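Local coordinates for protein short chain dehydrogenase (Salmonella typhi, PDB 3G1T) that probably catalyses NAD(P)-dependent oxidation or reduction of a still unidentified substrate, as a Rossmann-fold member of the short-chain dehydrogenase family, at residues T152-R158 / K171-E175. Residues are numbered along the deposited sequence; the frame is centred on the assembly and turned at random.
Sequences TSSSVGR and KFATE
Lys171 reaches from helix 165-185 to the end of strand 147-152, where its NZ donates to Thr152 O at 2.7 Å. NZ approaches from above the carbonyl plane, 47° out of it. A bend at chi2 (-59°) carries the chain past Ser154, CG lying 4.2 Å from Ser154 CB, before the extended remainder runs to the carbonyl; a long aliphatic chain with a donor at its tip suits both tasks. At its root, CB sits 3.7 Å from Gly157 CA, a close approach that the lack of a side chain on Gly157 permits. Phe172 sets its flat ring against the 3-10 turn 155-157, a shape that takes one carbonyl on a face and another at the edge: Gly157 O stands 3.4 Å above the ring plane, over its centre, while Val156 O is 3.2 Å from CE1. Phe172 also packs on Phe172 of the second subunit, which brings this turn close to the dimer interface. Beta-branched Thr174 serves two sides, its methyl CG2 touching Thr152 O (3.7 Å) and its hydroxyl bonding back to Ser170 O. Glu175 suits its place because a carboxylate oxygen can take donors from both faces: Ser153 OG (2.7 Å) and Arg158 NE (3.0 Å, a salt bridge) reach buried OE2 from opposite sides of its plane. Thr242 OG1 bonds to the same oxygen and to Arg158 NH2, and Asp244 pairs with Arg158 NH1, so the Arg158-Glu175 pair is tied to strand 242-244 as well. The loop after the fifth strand is thus held on the following helix, whose Tyr167 and Lys171 have the Tyr-X-X-X-Lys spacing of the short-chain dehydrogenase active site; Ser154, which touches Tyr167, is probably the serine of this Ser-Tyr-Lys site, and in relatives the lysine also helps bind the nicotinamide ribose.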
ATOM      1  N   THR A 152      -4.355  -9.334  -8.180  1.00 14.67           N
ATOM      2  CA  THR A 152      -5.355  -9.885  -7.223  1.00 15.05           C
ATOM      3  C   THR A 152      -5.562  -8.911  -6.073  1.00 15.02           C
ATOM      4  O   THR A 152      -4.619  -8.489  -5.409  1.00 17.68           O
ATOM      5  CB  THR A 152      -4.856 -11.257  -6.720  1.00 15.26           C
ATOM      6  OG1 THR A 152      -4.682 -12.127  -7.829  1.00 16.98           O
ATOM      7  CG2 THR A 152      -5.960 -11.826  -5.748  1.00 18.93           C
ATOM      8  N   SER A 153      -6.808  -8.510  -5.914  1.00 13.37           N
ATOM      9  CA  SER A 153      -7.232  -7.647  -4.788  1.00 16.78           C
ATOM     10  C   SER A 153      -8.124  -8.428  -3.795  1.00 17.90           C
ATOM     11  O   SER A 153      -8.095  -9.699  -3.722  1.00 17.58           O
ATOM     12  CB  SER A 153      -7.961  -6.386  -5.304  1.00 18.99           C
ATOM     13  OG  SER A 153      -8.027  -5.424  -4.228  1.00 17.63           O
ATOM     14  N   SER A 154      -8.805  -7.666  -2.960  1.00 15.47           N
ATOM     15  CA  SER A 154      -9.664  -8.252  -1.870  1.00 17.11           C
ATOM     16  C   SER A 154     -10.699  -7.208  -1.488  1.00 17.45           C
ATOM     17  O   SER A 154     -10.500  -6.019  -1.808  1.00 18.93           O
ATOM     18  CB  SER A 154      -8.816  -8.699  -0.643  1.00 18.76           C
ATOM     19  OG  SER A 154      -9.752  -8.965   0.373  1.00 18.54           O
ATOM     20  N   SER A 155     -11.836  -7.601  -0.890  1.00 16.58           N
ATOM     21  CA  SER A 155     -12.745  -6.558  -0.397  1.00 16.96           C
ATOM     22  C   SER A 155     -12.019  -5.650   0.609  1.00 16.63           C
ATOM     23  O   SER A 155     -12.292  -4.485   0.666  1.00 15.02           O
ATOM     24  CB  SER A 155     -14.025  -7.166   0.164  1.00 19.42           C
ATOM     25  OG  SER A 155     -13.657  -7.878   1.362  1.00 18.95           O
ATOM     26  N   VAL A 156     -11.036  -6.191   1.329  1.00 16.57           N
ATOM     27  CA  VAL A 156     -10.273  -5.356   2.293  1.00 16.82           C
ATOM     28  C   VAL A 156      -9.205  -4.497   1.666  1.00 17.14           C
ATOM     29  O   VAL A 156      -8.585  -3.742   2.420  1.00 16.55           O
ATOM     30  CB  VAL A 156      -9.595  -6.129   3.443  1.00 14.89           C
ATOM     31  CG1 VAL A 156     -10.682  -6.665   4.370  1.00 21.61           C
ATOM     32  CG2 VAL A 156      -8.619  -7.267   2.945  1.00 19.01           C
ATOM     33  N   GLY A 157      -9.081  -4.576   0.325  1.00 18.17           N
ATOM     34  CA  GLY A 157      -8.336  -3.563  -0.480  1.00 17.56           C
ATOM     35  C   GLY A 157      -9.103  -2.350  -0.926  1.00 16.75           C
ATOM     36  O   GLY A 157      -8.513  -1.442  -1.504  1.00 16.94           O
ATOM     37  N   ARG A 158     -10.382  -2.295  -0.617  1.00 14.74           N
ATOM     38  CA  ARG A 158     -11.332  -1.213  -1.001  1.00 16.22           C
ATOM     39  C   ARG A 158     -11.850  -0.577   0.279  1.00 17.78           C
ATOM     40  O   ARG A 158     -12.047   0.654   0.336  1.00 18.83           O
ATOM     41  CB  ARG A 158     -12.526  -1.682  -1.811  1.00 18.91           C
ATOM     42  CG  ARG A 158     -12.259  -2.046  -3.232  1.00 22.62           C
ATOM     43  CD  ARG A 158     -11.531  -3.360  -3.330  1.00 21.34           C
ATOM     44  NE  ARG A 158     -11.693  -3.931  -4.689  1.00 22.54           N
ATOM     45  CZ  ARG A 158     -12.728  -4.680  -5.115  1.00 22.66           C
ATOM     46  NH1 ARG A 158     -13.669  -5.077  -4.277  1.00 21.05           N
ATOM     47  NH2 ARG A 158     -12.751  -5.140  -6.379  1.00 22.11           N
ATOM     48  N   LYS A 171      -3.248  -4.869  -0.092  1.00 15.51           N
ATOM     49  CA  LYS A 171      -4.222  -4.859  -1.159  1.00 15.62           C
ATOM     50  C   LYS A 171      -4.676  -3.408  -1.538  1.00 16.13           C
ATOM     51  O   LYS A 171      -4.936  -3.141  -2.714  1.00 15.21           O
ATOM     52  CB  LYS A 171      -5.388  -5.844  -0.843  1.00 16.07           C
ATOM     53  CG  LYS A 171      -4.878  -7.317  -0.722  1.00 17.95           C
ATOM     54  CD  LYS A 171      -4.191  -7.829  -1.997  1.00 16.19           C
ATOM     55  CE  LYS A 171      -3.868  -9.342  -2.067  1.00 19.93           C
ATOM     56  NZ  LYS A 171      -3.184  -9.635  -3.402  1.00 17.33           N
ATOM     57  N   PHE A 172      -4.746  -2.502  -0.569  1.00 14.18           N
ATOM     58  CA  PHE A 172      -4.890  -1.075  -0.923  1.00 16.00           C
ATOM     59  C   PHE A 172      -3.699  -0.699  -1.802  1.00 14.88           C
ATOM     60  O   PHE A 172      -3.866  -0.041  -2.877  1.00 14.82           O
ATOM     61  CB  PHE A 172      -4.894  -0.237   0.361  1.00 15.73           C
ATOM     62  CG  PHE A 172      -6.275   0.109   0.837  1.00 15.41           C
ATOM     63  CD1 PHE A 172      -7.027  -0.862   1.562  1.00 14.13           C
ATOM     64  CD2 PHE A 172      -6.852   1.313   0.505  1.00 14.77           C
ATOM     65  CE1 PHE A 172      -8.315  -0.557   2.010  1.00 14.73           C
ATOM     66  CE2 PHE A 172      -8.160   1.698   0.962  1.00 14.30           C
ATOM     67  CZ  PHE A 172      -8.910   0.693   1.731  1.00 14.71           C
ATOM     68  N   ALA A 173      -2.472  -1.104  -1.425  1.00 14.92           N
ATOM     69  CA  ALA A 173      -1.273  -0.738  -2.243  1.00 15.33           C
ATOM     70  C   ALA A 173      -1.380  -1.331  -3.654  1.00 16.84           C
ATOM     71  O   ALA A 173      -0.944  -0.723  -4.689  1.00 15.38           O
ATOM     72  CB  ALA A 173       0.032  -1.268  -1.581  1.00 13.57           C
ATOM     73  N   THR A 174      -1.945  -2.544  -3.725  1.00 14.92           N
ATOM     74  CA  THR A 174      -2.105  -3.187  -5.016  1.00 15.68           C
ATOM     75  C   THR A 174      -3.100  -2.392  -5.914  1.00 15.13           C
ATOM     76  O   THR A 174      -2.823  -2.212  -7.154  1.00 16.03           O
ATOM     77  CB  THR A 174      -2.677  -4.643  -4.818  1.00 14.35           C
ATOM     78  OG1 THR A 174      -1.710  -5.393  -4.061  1.00 15.43           O
ATOM     79  CG2 THR A 174      -2.845  -5.295  -6.209  1.00 12.13           C
ATOM     80  N   GLU A 175      -4.241  -1.917  -5.356  1.00 14.75           N
ATOM     81  CA  GLU A 175      -5.177  -1.009  -6.147  1.00 13.78           C
ATOM     82  C   GLU A 175      -4.469   0.271  -6.651  1.00 14.54           C
ATOM     83  O   GLU A 175      -4.598   0.634  -7.803  1.00 16.47           O
ATOM     84  CB  GLU A 175      -6.438  -0.633  -5.303  1.00 15.23           C
ATOM     85  CG  GLU A 175      -7.214  -1.989  -4.915  1.00 14.09           C
ATOM     86  CD  GLU A 175      -8.138  -2.516  -6.022  1.00 17.90           C
ATOM     87  OE1 GLU A 175      -8.056  -1.968  -7.166  1.00 19.38           O
ATOM     88  OE2 GLU A 175      -8.976  -3.444  -5.738  1.00 18.10           O
TER